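Long-range contacts in DsrH (Allochromatium vinosum, PDB 2HY5), which assembles with DsrE and DsrF into the DsrEFH complex and probably takes part in sulfur transfer during bacterial sulfur oxidation: residues L4-K9 and L31-G36; L59-P64 and I80-Y85; S10-N15 and G43-S48; D35-A40 and P64-R69. All blocks are in the same frame, centred on the assembly; numbering follows the deposited sequence.

Interaction 1: residues L4-K9 and L31-G36; sequences LHTVNK and LLFEDG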
loop_
_atom_site.group_PDB
_atom_site.type_symbol
_atom_site.label_atom_id
_atom_site.label_comp_id
_atom_site.label_asym_id
_atom_site.label_seq_id
_atom_site.Cartn_x
_atom_site.Cartn_y
_atom_site.Cartn_z
ATOM N N LEU C 4 -16.399 -13.806 -10.147
ATOM C CA LEU C 4 -16.678 -12.422 -9.815
ATOM C C LEU C 4 -15.309 -11.849 -9.494
ATOM O O LEU C 4 -14.666 -12.266 -8.528
ATOM C CB LEU C 4 -17.565 -12.276 -8.575
ATOM C CG LEU C 4 -17.564 -10.835 -8.039
ATOM C CD1 LEU C 4 -18.280 -9.916 -9.019
ATOM C CD2 LEU C 4 -18.215 -10.775 -6.665
ATOM N N HIS C 5 -14.849 -10.919 -10.319
ATOM C CA HIS C 5 -13.559 -10.282 -10.093
ATOM C C HIS C 5 -13.810 -9.006 -9.305
ATOM O O HIS C 5 -14.755 -8.269 -9.596
ATOM C CB HIS C 5 -12.909 -9.908 -11.427
ATOM C CG HIS C 5 -12.671 -11.072 -12.336
ATOM N ND1 HIS C 5 -11.507 -11.811 -12.312
ATOM C CD2 HIS C 5 -13.450 -11.634 -13.290
ATOM C CE1 HIS C 5 -11.578 -12.774 -13.212
ATOM N NE2 HIS C 5 -12.749 -12.691 -13.821
ATOM N N THR C 6 -12.980 -8.740 -8.302
ATOM C CA THR C 6 -13.138 -7.510 -7.539
ATOM C C THR C 6 -11.907 -6.642 -7.771
ATOM O O THR C 6 -10.777 -7.135 -7.766
ATOM C CB THR C 6 -13.302 -7.775 -6.022
ATOM O OG1 THR C 6 -12.138 -8.437 -5.513
ATOM C CG2 THR C 6 -14.537 -8.638 -5.760
ATOM N N VAL C 7 -12.137 -5.356 -8.003
ATOM C CA VAL C 7 -11.047 -4.407 -8.240
ATOM C C VAL C 7 -11.252 -3.239 -7.290
ATOM O O VAL C 7 -12.270 -2.548 -7.369
ATOM C CB VAL C 7 -11.063 -3.889 -9.695
ATOM C CG1 VAL C 7 -9.954 -2.865 -9.896
ATOM C CG2 VAL C 7 -10.888 -5.055 -10.662
ATOM N N ASN C 8 -10.289 -3.008 -6.399
ATOM C CA ASN C 8 -10.432 -1.927 -5.426
ATOM C C ASN C 8 -9.449 -0.779 -5.566
ATOM O O ASN C 8 -9.431 0.113 -4.725
ATOM C CB ASN C 8 -10.322 -2.484 -4.006
ATOM C CG ASN C 8 -8.919 -2.963 -3.675
ATOM O OD1 ASN C 8 -8.524 -3.006 -2.511
ATOM N ND2 ASN C 8 -8.163 -3.337 -4.702
ATOM N N LYS C 9 -8.636 -0.802 -6.614
ATOM C CA LYS C 9 -7.641 0.244 -6.820
ATOM C C LYS C 9 -7.938 1.111 -8.033
ATOM O O LYS C 9 -8.489 0.643 -9.026
ATOM C CB LYS C 9 -6.255 -0.388 -6.963
ATOM C CG LYS C 9 -5.406 -0.326 -5.705
ATOM C CD LYS C 9 -6.180 -0.747 -4.473
ATOM C CE LYS C 9 -5.349 -0.599 -3.207
ATOM N NZ LYS C 9 -4.945 0.801 -2.915
ATOM N N LEU C 31 -16.600 -6.261 -10.185
ATOM C CA LEU C 31 -17.119 -5.278 -9.249
ATOM C C LEU C 31 -16.032 -4.298 -8.877
ATOM O O LEU C 31 -14.940 -4.687 -8.447
ATOM C CB LEU C 31 -17.638 -5.936 -7.967
ATOM C CG LEU C 31 -18.017 -4.908 -6.887
ATOM C CD1 LEU C 31 -19.265 -4.137 -7.316
ATOM C CD2 LEU C 31 -18.259 -5.606 -5.567
ATOM N N LEU C 32 -16.347 -3.023 -9.042
ATOM C CA LEU C 32 -15.428 -1.950 -8.716
ATOM C C LEU C 32 -15.856 -1.381 -7.372
ATOM O O LEU C 32 -17.003 -0.969 -7.209
ATOM C CB LEU C 32 -15.519 -0.858 -9.780
ATOM C CG LEU C 32 -15.274 -1.313 -11.222
ATOM C CD1 LEU C 32 -15.641 -0.183 -12.191
ATOM C CD2 LEU C 32 -13.815 -1.723 -11.381
ATOM N N PHE C 33 -14.952 -1.388 -6.398
ATOM C CA PHE C 33 -15.289 -0.817 -5.105
ATOM C C PHE C 33 -14.073 -0.080 -4.555
ATOM O O PHE C 33 -12.986 -0.175 -5.121
ATOM C CB PHE C 33 -15.851 -1.881 -4.138
ATOM C CG PHE C 33 -14.845 -2.882 -3.633
ATOM C CD1 PHE C 33 -14.170 -3.730 -4.505
ATOM C CD2 PHE C 33 -14.622 -3.018 -2.265
ATOM C CE1 PHE C 33 -13.293 -4.701 -4.021
ATOM C CE2 PHE C 33 -13.749 -3.984 -1.774
ATOM C CZ PHE C 33 -13.083 -4.827 -2.652
ATOM N N GLU C 34 -14.261 0.679 -3.482
ATOM C CA GLU C 34 -13.181 1.486 -2.929
ATOM C C GLU C 34 -12.706 2.419 -4.044
ATOM O O GLU C 34 -13.525 2.996 -4.756
ATOM C CB GLU C 34 -12.040 0.597 -2.414
ATOM C CG GLU C 34 -12.407 -0.158 -1.142
ATOM C CD GLU C 34 -11.257 -0.960 -0.560
ATOM O OE1 GLU C 34 -10.089 -0.635 -0.857
ATOM O OE2 GLU C 34 -11.526 -1.908 0.208
ATOM N N ASP C 35 -11.395 2.560 -4.210
ATOM C CA ASP C 35 -10.852 3.440 -5.240
ATOM C C ASP C 35 -11.063 2.930 -6.671
ATOM O O ASP C 35 -10.838 3.663 -7.641
ATOM C CB ASP C 35 -9.361 3.684 -4.984
ATOM C CG ASP C 35 -9.112 4.582 -3.778
ATOM O OD1 ASP C 35 -7.933 4.732 -3.391
ATOM O OD2 ASP C 35 -10.081 5.153 -3.221
ATOM N N GLY C 36 -11.490 1.677 -6.807
ATOM C CA GLY C 36 -11.734 1.133 -8.133
ATOM C C GLY C 36 -12.907 1.837 -8.803
ATOM O O GLY C 36 -13.058 1.790 -10.029
HETATM O O HOH W 1 -8.712 1.282 -2.431
HETATM O O HOH W 2 -6.670 2.691 -2.052
#
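Thr-6 pairs with Leu-31 and Val-7 with Leu-32 where two parallel strands, 3-7 and 29-32, run side by side in the first beta-alpha-beta unit of the chain. Three backbone hydrogen bonds hold them in register. Leu-31 N gives to His-5 O (2.8 Å), Val-7 N gives to Leu-31 O (2.9 Å), and Phe-33 N, already beyond the strand, gives to Val-7 O (3.1 Å).

Apolar packing differs on the two faces. On one, Val-7 CB rests against Leu-32 CD2 (3.9 Å), and both side chains touch Leu-17 of helix 16-23. On the other, Leu-4 and Leu-31 pack loosely and reach helix 85-94. Here Phe-33 holds CG between its backbone N and carbonyl carbon (chi1 71°), which swings the ring back over the neighbouring strand. Asn-8 CB sits over one ring face as a CH-pi contact, displaced toward the rim, while Thr-6 CB approaches Phe-33 CE1 obliquely at 3.7 Å. Phe-88 meets the same ring edge-to-face.

The polar contacts gather past the carboxyl ends of the strands, where the subunits meet. Glu-34 stretches out beside Asn-8, pointing the same way, and its OE2 is hydrogen-bonded to Ser-19 of the DsrE chain. One water donates to both Asn-8 O and Glu-34 OE1, stitching the two loops together. A second bridges Lys-9 NZ and Asp-35 OD1, accepting from the first and donating to the second, each bond 2.7 Å; the other oxygen of Asp-35, OD2, is held by Arg-69.

Interaction 2: residues L59-P64 and I80-Y85; sequences LYVLGP and ISVVDY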
loop_
_atom_site.group_PDB
_atom_site.type_symbol
_atom_site.label_atom_id
_atom_site.label_comp_id
_atom_site.label_asym_id
_atom_site.label_seq_id
_atom_site.Cartn_x
_atom_site.Cartn_y
_atom_site.Cartn_z
ATOM N N LEU C 59 -20.401 -5.488 -15.663
ATOM C CA LEU C 59 -19.677 -4.613 -14.742
ATOM C C LEU C 59 -20.599 -4.008 -13.691
ATOM O O LEU C 59 -21.725 -3.602 -13.992
ATOM C CB LEU C 59 -18.995 -3.480 -15.515
ATOM C CG LEU C 59 -18.063 -3.841 -16.672
ATOM C CD1 LEU C 59 -17.436 -2.562 -17.219
ATOM C CD2 LEU C 59 -16.985 -4.808 -16.204
ATOM N N TYR C 60 -20.103 -3.948 -12.459
ATOM C CA TYR C 60 -20.850 -3.393 -11.336
ATOM C C TYR C 60 -19.953 -2.429 -10.580
ATOM O O TYR C 60 -18.732 -2.575 -10.591
ATOM C CB TYR C 60 -21.282 -4.499 -10.371
ATOM C CG TYR C 60 -22.124 -5.577 -10.999
ATOM C CD1 TYR C 60 -21.542 -6.589 -11.762
ATOM C CD2 TYR C 60 -23.508 -5.573 -10.850
ATOM C CE1 TYR C 60 -22.324 -7.574 -12.361
ATOM C CE2 TYR C 60 -24.299 -6.554 -11.447
ATOM C CZ TYR C 60 -23.701 -7.547 -12.201
ATOM O OH TYR C 60 -24.485 -8.499 -12.811
ATOM N N VAL C 61 -20.562 -1.450 -9.925
ATOM C CA VAL C 61 -19.808 -0.479 -9.148
ATOM C C VAL C 61 -20.517 -0.323 -7.809
ATOM O O VAL C 61 -21.743 -0.312 -7.756
ATOM C CB VAL C 61 -19.727 0.885 -9.887
ATOM C CG1 VAL C 61 -21.114 1.472 -10.086
ATOM C CG2 VAL C 61 -18.849 1.846 -9.108
ATOM N N LEU C 62 -19.750 -0.217 -6.726
ATOM C CA LEU C 62 -20.346 -0.091 -5.400
ATOM C C LEU C 62 -20.806 1.340 -5.123
ATOM O O LEU C 62 -19.994 2.252 -4.974
ATOM C CB LEU C 62 -19.348 -0.558 -4.330
ATOM C CG LEU C 62 -19.901 -0.723 -2.913
ATOM C CD1 LEU C 62 -20.982 -1.802 -2.876
ATOM C CD2 LEU C 62 -18.760 -1.093 -1.986
ATOM N N GLY C 63 -22.124 1.518 -5.062
ATOM C CA GLY C 63 -22.715 2.825 -4.828
ATOM C C GLY C 63 -22.197 3.578 -3.616
ATOM O O GLY C 63 -21.955 4.782 -3.705
ATOM N N PRO C 64 -22.040 2.911 -2.463
ATOM C CA PRO C 64 -21.538 3.587 -1.263
ATOM C C PRO C 64 -20.175 4.246 -1.488
ATOM O O PRO C 64 -19.945 5.368 -1.030
ATOM C CB PRO C 64 -21.490 2.461 -0.237
ATOM C CG PRO C 64 -22.674 1.631 -0.621
ATOM C CD PRO C 64 -22.530 1.560 -2.130
ATOM N N ILE C 80 -22.896 -0.011 -16.564
ATOM C CA ILE C 80 -22.331 -0.477 -15.305
ATOM C C ILE C 80 -23.436 -0.355 -14.261
ATOM O O ILE C 80 -23.946 0.733 -14.016
ATOM C CB ILE C 80 -21.135 0.387 -14.870
ATOM C CG1 ILE C 80 -20.051 0.342 -15.947
ATOM C CG2 ILE C 80 -20.575 -0.127 -13.547
ATOM C CD1 ILE C 80 -18.805 1.126 -15.598
ATOM N N SER C 81 -23.807 -1.480 -13.657
ATOM C CA SER C 81 -24.866 -1.503 -12.656
ATOM C C SER C 81 -24.346 -1.067 -11.298
ATOM O O SER C 81 -23.316 -1.555 -10.847
ATOM C CB SER C 81 -25.436 -2.916 -12.526
ATOM O OG SER C 81 -25.970 -3.378 -13.752
ATOM N N VAL C 82 -25.067 -0.157 -10.650
ATOM C CA VAL C 82 -24.681 0.325 -9.327
ATOM C C VAL C 82 -25.346 -0.576 -8.288
ATOM O O VAL C 82 -26.555 -0.800 -8.339
ATOM C CB VAL C 82 -25.137 1.783 -9.113
ATOM C CG1 VAL C 82 -24.693 2.285 -7.743
ATOM C CG2 VAL C 82 -24.565 2.667 -10.214
ATOM N N VAL C 83 -24.546 -1.099 -7.362
ATOM C CA VAL C 83 -25.044 -1.983 -6.312
ATOM C C VAL C 83 -24.605 -1.493 -4.929
ATOM O O VAL C 83 -23.683 -0.689 -4.812
ATOM C CB VAL C 83 -24.508 -3.416 -6.495
ATOM C CG1 VAL C 83 -24.930 -3.962 -7.853
ATOM C CG2 VAL C 83 -22.986 -3.420 -6.368
ATOM N N ASP C 84 -25.283 -1.958 -3.881
ATOM C CA ASP C 84 -24.891 -1.580 -2.527
ATOM C C ASP C 84 -24.187 -2.789 -1.929
ATOM O O ASP C 84 -23.924 -3.758 -2.636
ATOM C CB ASP C 84 -26.101 -1.184 -1.672
ATOM C CG ASP C 84 -27.219 -2.194 -1.737
ATOM O OD1 ASP C 84 -26.948 -3.372 -2.047
ATOM O OD2 ASP C 84 -28.373 -1.808 -1.462
ATOM N N TYR C 85 -23.872 -2.750 -0.642
ATOM C CA TYR C 85 -23.180 -3.890 -0.050
ATOM C C TYR C 85 -23.990 -5.179 -0.126
ATOM O O TYR C 85 -23.425 -6.260 -0.303
ATOM C CB TYR C 85 -22.778 -3.582 1.394
ATOM C CG TYR C 85 -21.539 -2.710 1.486
ATOM C CD1 TYR C 85 -21.626 -1.368 1.863
ATOM C CD2 TYR C 85 -20.282 -3.225 1.179
ATOM C CE1 TYR C 85 -20.486 -0.561 1.934
ATOM C CE2 TYR C 85 -19.136 -2.431 1.245
ATOM C CZ TYR C 85 -19.246 -1.103 1.622
ATOM O OH TYR C 85 -18.118 -0.315 1.693
HETATM O O HOH W 3 -24.149 -4.972 -14.951
#
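Val-61 CG1 lies at the heart of one face of this strand pair, 3.7 Å from Val-82 CG2 and within van der Waals reach of Ile-80 CG2; the two valines stand side by side and point the same way. On the other face the Tyr-60 ring slants across its neighbours, with CD2 3.7 Å from Val-83 CG1 and equally near Ser-81 CB.

Leu-62 keeps CG anti to its backbone N (chi1 -170°), which carries CD1 over one face of the Tyr-85 ring and CD2 toward its CE2 rim. The two side chains cross at about a right angle, Leu-62 CD2 coming within 3.5 Å of Tyr-85 CE2, and Pro-64 slides past the same ring in the opposite direction.

Four backbone hydrogen bonds alternate between the strands, the last from Gly-63 N to Val-83 O (2.7 Å) as helix 63-68 begins. At the opposite end a water donates to Leu-59 O, is bonded to Ser-81 OG (2.7 Å) and sits above a face of Tyr-60. Asp-84 turns outward and caps Gly-87 N of helix 85-94.

With axes 37° apart, the strands show strong twist at the sheet border: strand 58-62, helix 63-68 and strand 81-83 form a beta-alpha-beta unit.

Interaction 3: residues S10-N15 and G43-S48; sequences SPFERN and GTRVES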
loop_
_atom_site.group_PDB
_atom_site.type_symbol
_atom_site.label_atom_id
_atom_site.label_comp_id
_atom_site.label_asym_id
_atom_site.label_seq_id
_atom_site.Cartn_x
_atom_site.Cartn_y
_atom_site.Cartn_z
ATOM N N SER C 10 -7.556 2.380 -7.937
ATOM C CA SER C 10 -7.754 3.339 -9.013
ATOM C C SER C 10 -7.053 2.879 -10.288
ATOM O O SER C 10 -5.917 2.404 -10.244
ATOM C CB SER C 10 -7.202 4.704 -8.599
ATOM O OG SER C 10 -7.082 5.563 -9.716
ATOM N N PRO C 11 -7.727 3.013 -11.440
ATOM C CA PRO C 11 -7.154 2.609 -12.725
ATOM C C PRO C 11 -6.060 3.579 -13.167
ATOM O O PRO C 11 -5.303 3.294 -14.091
ATOM C CB PRO C 11 -8.364 2.624 -13.654
ATOM C CG PRO C 11 -9.184 3.742 -13.094
ATOM C CD PRO C 11 -9.116 3.478 -11.605
ATOM N N PHE C 12 -5.984 4.728 -12.503
ATOM C CA PHE C 12 -4.977 5.729 -12.835
ATOM C C PHE C 12 -3.776 5.553 -11.918
ATOM O O PHE C 12 -2.672 6.019 -12.212
ATOM C CB PHE C 12 -5.554 7.134 -12.658
ATOM C CG PHE C 12 -6.928 7.301 -13.246
ATOM C CD1 PHE C 12 -8.034 7.468 -12.422
ATOM C CD2 PHE C 12 -7.120 7.256 -14.623
ATOM C CE1 PHE C 12 -9.315 7.583 -12.959
ATOM C CE2 PHE C 12 -8.401 7.370 -15.171
ATOM C CZ PHE C 12 -9.498 7.533 -14.337
ATOM N N GLU C 13 -4.007 4.866 -10.807
ATOM C CA GLU C 13 -2.980 4.623 -9.804
ATOM C C GLU C 13 -2.303 3.262 -9.953
ATOM O O GLU C 13 -1.075 3.164 -9.893
ATOM C CB GLU C 13 -3.607 4.736 -8.411
ATOM C CG GLU C 13 -2.654 4.473 -7.258
ATOM C CD GLU C 13 -1.478 5.433 -7.236
ATOM O OE1 GLU C 13 -0.685 5.379 -6.274
ATOM O OE2 GLU C 13 -1.339 6.240 -8.180
ATOM N N ARG C 14 -3.107 2.219 -10.140
ATOM C CA ARG C 14 -2.597 0.852 -10.270
ATOM C C ARG C 14 -2.994 0.172 -11.577
ATOM O O ARG C 14 -3.908 0.615 -12.277
ATOM C CB ARG C 14 -3.101 -0.018 -9.118
ATOM C CG ARG C 14 -2.057 -0.399 -8.086
ATOM C CD ARG C 14 -2.024 0.592 -6.942
ATOM N NE ARG C 14 -1.635 -0.054 -5.692
ATOM C CZ ARG C 14 -1.596 0.562 -4.516
ATOM N NH1 ARG C 14 -1.923 1.843 -4.427
ATOM N NH2 ARG C 14 -1.244 -0.107 -3.427
ATOM N N ASN C 15 -2.314 -0.932 -11.869
ATOM C CA ASN C 15 -2.543 -1.714 -13.078
ATOM C C ASN C 15 -3.575 -2.824 -12.860
ATOM O O ASN C 15 -3.831 -3.622 -13.756
ATOM C CB ASN C 15 -1.223 -2.340 -13.528
ATOM C CG ASN C 15 -0.741 -3.431 -12.587
ATOM O OD1 ASN C 15 -0.898 -3.335 -11.367
ATOM N ND2 ASN C 15 -0.139 -4.474 -13.151
ATOM N N GLY C 43 -16.246 9.802 -19.065
ATOM C CA GLY C 43 -15.322 10.883 -19.364
ATOM C C GLY C 43 -13.856 10.750 -18.993
ATOM O O GLY C 43 -13.068 11.642 -19.315
ATOM N N THR C 44 -13.469 9.665 -18.330
ATOM C CA THR C 44 -12.065 9.499 -17.950
ATOM C C THR C 44 -11.244 8.930 -19.099
ATOM O O THR C 44 -11.786 8.541 -20.135
ATOM C CB THR C 44 -11.893 8.553 -16.755
ATOM O OG1 THR C 44 -11.960 7.198 -17.213
ATOM C CG2 THR C 44 -12.972 8.797 -15.710
ATOM N N ARG C 45 -9.932 8.871 -18.900
ATOM C CA ARG C 45 -9.021 8.358 -19.916
ATOM C C ARG C 45 -9.166 6.848 -20.126
ATOM O O ARG C 45 -8.628 6.301 -21.088
ATOM C CB ARG C 45 -7.576 8.688 -19.531
ATOM C CG ARG C 45 -6.587 8.567 -20.677
ATOM C CD ARG C 45 -5.153 8.740 -20.200
ATOM N NE ARG C 45 -4.767 7.694 -19.257
ATOM C CZ ARG C 45 -4.662 7.867 -17.943
ATOM N NH1 ARG C 45 -4.910 9.052 -17.407
ATOM N NH2 ARG C 45 -4.311 6.854 -17.165
ATOM N N VAL C 46 -9.884 6.172 -19.231
ATOM C CA VAL C 46 -10.064 4.731 -19.371
ATOM C C VAL C 46 -11.477 4.333 -19.778
ATOM O O VAL C 46 -11.789 3.147 -19.838
ATOM C CB VAL C 46 -9.697 3.969 -18.068
ATOM C CG1 VAL C 46 -8.268 4.287 -17.665
ATOM C CG2 VAL C 46 -10.668 4.327 -16.955
ATOM N N GLU C 47 -12.326 5.315 -20.063
ATOM C CA GLU C 47 -13.703 5.025 -20.461
ATOM C C GLU C 47 -13.760 4.081 -21.664
ATOM O O GLU C 47 -14.569 3.155 -21.698
ATOM C CB GLU C 47 -14.457 6.315 -20.802
ATOM C CG GLU C 47 -15.927 6.079 -21.138
ATOM C CD GLU C 47 -16.626 7.309 -21.690
ATOM O OE1 GLU C 47 -16.587 8.368 -21.037
ATOM O OE2 GLU C 47 -17.224 7.211 -22.784
ATOM N N SER C 48 -12.895 4.316 -22.648
ATOM C CA SER C 48 -12.864 3.490 -23.850
ATOM C C SER C 48 -12.675 2.007 -23.559
ATOM O O SER C 48 -13.419 1.167 -24.067
ATOM C CB SER C 48 -11.749 3.961 -24.791
ATOM O OG SER C 48 -12.016 5.259 -25.290
#
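Two ST turns confront each other here, and the ring of Phe-12 bridges from one to Thr-44, Arg-45 and Val-46 of the other. Ser-10 OG shapes the first turn by accepting from Phe-12 N; Thr-44 OG1 shapes the second by accepting from Val-46 N (3.1 Å), within a type I beta turn.

The ring comes in edge first: Phe-12 CZ is 3.6 Å from Thr-44 CB, which lies near the ring plane. Arg-45 bends at chi3 (63°), folding its guanidinium back so that NH2 sits at the ring edge, 3.8 Å from Phe-12 CD2. The two planes are 69° apart, so the cation flanks the rim and does not stack on the face. Val-46 fills in obliquely, CG1 at 4.0 Å from Phe-12 CE2, while its CG2 meets Pro-11 CG at 4.2 Å. That same proline carbon lies over the centre of one face of Phe-12, limiting how the ring can tilt.

Within the chain, Tyr-38 packs against Phe-12 and Ala-39 against Pro-11, and Arg-90 of a DsrF chain packs on Phe-12 and Thr-44. The contact thus joins the loop between strand 3-7 and helix 16-23 to the turn that starts helix 47-53.

Interaction 4: residues D35-A40 and P64-R69; sequences DGIYAA and PDLKAR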
loop_
_atom_site.group_PDB
_atom_site.type_symbol
_atom_site.label_atom_id
_atom_site.label_comp_id
_atom_site.label_asym_id
_atom_site.label_seq_id
_atom_site.Cartn_x
_atom_site.Cartn_y
_atom_site.Cartn_z
ATOM N N ASP C 35 -11.395 2.560 -4.210
ATOM C CA ASP C 35 -10.852 3.440 -5.240
ATOM C C ASP C 35 -11.063 2.930 -6.671
ATOM O O ASP C 35 -10.838 3.663 -7.641
ATOM C CB ASP C 35 -9.361 3.684 -4.984
ATOM C CG ASP C 35 -9.112 4.582 -3.778
ATOM O OD1 ASP C 35 -7.933 4.732 -3.391
ATOM O OD2 ASP C 35 -10.081 5.153 -3.221
ATOM N N GLY C 36 -11.490 1.677 -6.807
ATOM C CA GLY C 36 -11.734 1.133 -8.133
ATOM C C GLY C 36 -12.907 1.837 -8.803
ATOM O O GLY C 36 -13.058 1.790 -10.029
ATOM N N ILE C 37 -13.736 2.486 -7.985
ATOM C CA ILE C 37 -14.927 3.223 -8.432
ATOM C C ILE C 37 -14.661 4.251 -9.533
ATOM O O ILE C 37 -15.495 4.473 -10.408
ATOM C CB ILE C 37 -15.581 3.945 -7.220
ATOM C CG1 ILE C 37 -16.856 3.217 -6.819
ATOM C CG2 ILE C 37 -15.821 5.425 -7.511
ATOM C CD1 ILE C 37 -16.609 1.853 -6.283
ATOM N N TYR C 38 -13.495 4.879 -9.481
ATOM C CA TYR C 38 -13.162 5.903 -10.459
ATOM C C TYR C 38 -13.179 5.395 -11.901
ATOM O O TYR C 38 -13.433 6.160 -12.830
ATOM C CB TYR C 38 -11.804 6.511 -10.115
ATOM C CG TYR C 38 -11.808 7.226 -8.781
ATOM C CD1 TYR C 38 -11.007 6.786 -7.726
ATOM C CD2 TYR C 38 -12.606 8.349 -8.577
ATOM C CE1 TYR C 38 -11.000 7.448 -6.505
ATOM C CE2 TYR C 38 -12.604 9.026 -7.356
ATOM C CZ TYR C 38 -11.796 8.566 -6.323
ATOM O OH TYR C 38 -11.764 9.227 -5.115
ATOM N N ALA C 39 -12.915 4.107 -12.084
ATOM C CA ALA C 39 -12.916 3.525 -13.419
ATOM C C ALA C 39 -14.320 3.492 -14.027
ATOM O O ALA C 39 -14.469 3.412 -15.240
ATOM C CB ALA C 39 -12.339 2.112 -13.370
ATOM N N ALA C 40 -15.345 3.562 -13.185
ATOM C CA ALA C 40 -16.722 3.509 -13.674
ATOM C C ALA C 40 -17.279 4.856 -14.128
ATOM O O ALA C 40 -18.384 4.929 -14.668
ATOM C CB ALA C 40 -17.622 2.917 -12.593
ATOM N N PRO C 64 -22.040 2.911 -2.463
ATOM C CA PRO C 64 -21.538 3.587 -1.263
ATOM C C PRO C 64 -20.175 4.246 -1.488
ATOM O O PRO C 64 -19.945 5.368 -1.030
ATOM C CB PRO C 64 -21.490 2.461 -0.237
ATOM C CG PRO C 64 -22.674 1.631 -0.621
ATOM C CD PRO C 64 -22.530 1.560 -2.130
ATOM N N ASP C 65 -19.272 3.556 -2.183
ATOM C CA ASP C 65 -17.956 4.128 -2.456
ATOM C C ASP C 65 -18.064 5.242 -3.497
ATOM O O ASP C 65 -17.348 6.242 -3.425
ATOM C CB ASP C 65 -16.969 3.041 -2.910
ATOM C CG ASP C 65 -16.355 2.286 -1.733
ATOM O OD1 ASP C 65 -15.924 2.955 -0.767
ATOM O OD2 ASP C 65 -16.282 1.036 -1.771
ATOM N N LEU C 66 -18.968 5.075 -4.457
ATOM C CA LEU C 66 -19.175 6.097 -5.479
ATOM C C LEU C 66 -19.607 7.395 -4.818
ATOM O O LEU C 66 -19.031 8.456 -5.063
ATOM C CB LEU C 66 -20.276 5.666 -6.454
ATOM C CG LEU C 66 -19.920 5.068 -7.812
ATOM C CD1 LEU C 66 -21.196 4.554 -8.463
ATOM C CD2 LEU C 66 -19.249 6.121 -8.695
ATOM N N LYS C 67 -20.638 7.300 -3.981
ATOM C CA LYS C 67 -21.185 8.463 -3.292
ATOM C C LYS C 67 -20.184 9.106 -2.340
ATOM O O LYS C 67 -20.115 10.327 -2.231
ATOM C CB LYS C 67 -22.435 8.078 -2.490
ATOM C CG LYS C 67 -23.497 7.294 -3.236
ATOM C CD LYS C 67 -24.580 6.853 -2.256
ATOM C CE LYS C 67 -25.371 5.645 -2.750
ATOM N NZ LYS C 67 -26.097 5.896 -4.025
ATOM N N ALA C 68 -19.415 8.282 -1.643
ATOM C CA ALA C 68 -18.437 8.790 -0.697
ATOM C C ALA C 68 -17.391 9.646 -1.401
ATOM O O ALA C 68 -16.853 10.597 -0.827
ATOM C CB ALA C 68 -17.765 7.635 0.014
ATOM N N ARG C 69 -17.117 9.314 -2.655
ATOM C CA ARG C 69 -16.119 10.051 -3.408
ATOM C C ARG C 69 -16.671 11.225 -4.209
ATOM O O ARG C 69 -15.941 11.872 -4.956
ATOM C CB ARG C 69 -15.325 9.075 -4.271
ATOM C CG ARG C 69 -14.432 8.186 -3.400
ATOM C CD ARG C 69 -13.940 6.957 -4.127
ATOM N NE ARG C 69 -13.045 6.146 -3.302
ATOM C CZ ARG C 69 -13.437 5.382 -2.286
ATOM N NH1 ARG C 69 -14.721 5.316 -1.949
ATOM N NH2 ARG C 69 -12.543 4.666 -1.621
HETATM O O HOH W 4 -13.073 11.627 -4.951
#
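Tyr-38 lies across the aliphatic chain of Arg-69 at about a right angle, its OH 3.3 Å from CD, where the loop after strand 29-32 packs on helix 63-68 at the carboxyl side of the parallel sheet. Arg-69 is extended from CG to NE and centres a buried salt-bridge network. It grips Asp-35 side-on, with NE (3.1 Å) and NH2 (3.0 Å) both directed to OD2 and the oxygen in the guanidinium plane. The carboxylate itself is turned 77° from that plane: NE uses the anti lone pair of OD2, while NH2 arrives on the anti side, 33° out of the carboxylate plane.

The remaining nitrogen, NH1, reaches Asp-65 OD1 (2.9 Å) from above its carboxylate and also bonds Asp-65 O, fixing the rotation of the group. Two carboxylates would probably stabilise the positive charge. Asp-65 OD2 binds Glu-34 N, and Gln-15 of the DsrE chain bonds both Asp-65 OD1 and Arg-69 NH2.

Beside this network Ile-37 packs on the helix, CG2 to Leu-66 CD2 (3.7 Å) and CD1 to Asp-65 CB (3.6 Å). At the edge of the Tyr-38 ring, in its plane, a water accepts from OH (2.7 Å) and donates to Arg-69 O (2.9 Å).

Overall arrangement
From the N terminus, interaction 1 closes first, bringing strand 29-32 beside strand 3-7 after helix 16-23. Before it closes, interaction 3 opens at 10-15 and crosses it, ending at the start of helix 47-53. Interaction 4 begins at 35-40, sharing Asp-35 and Gly-36 with interaction 1, and crosses interactions 3 and 2; it shares Pro-64 with the latter. Interaction 2 follows interaction 1 in series and adds the border strand 81-83. Strands 29-32 and 58-62 are direct neighbours, so interactions 1 and 2 belong to one parallel sheet. Interactions 1 and 4 each touch all the others; only interactions 2 and 3 stand apart, their centres about 17 Å from each other.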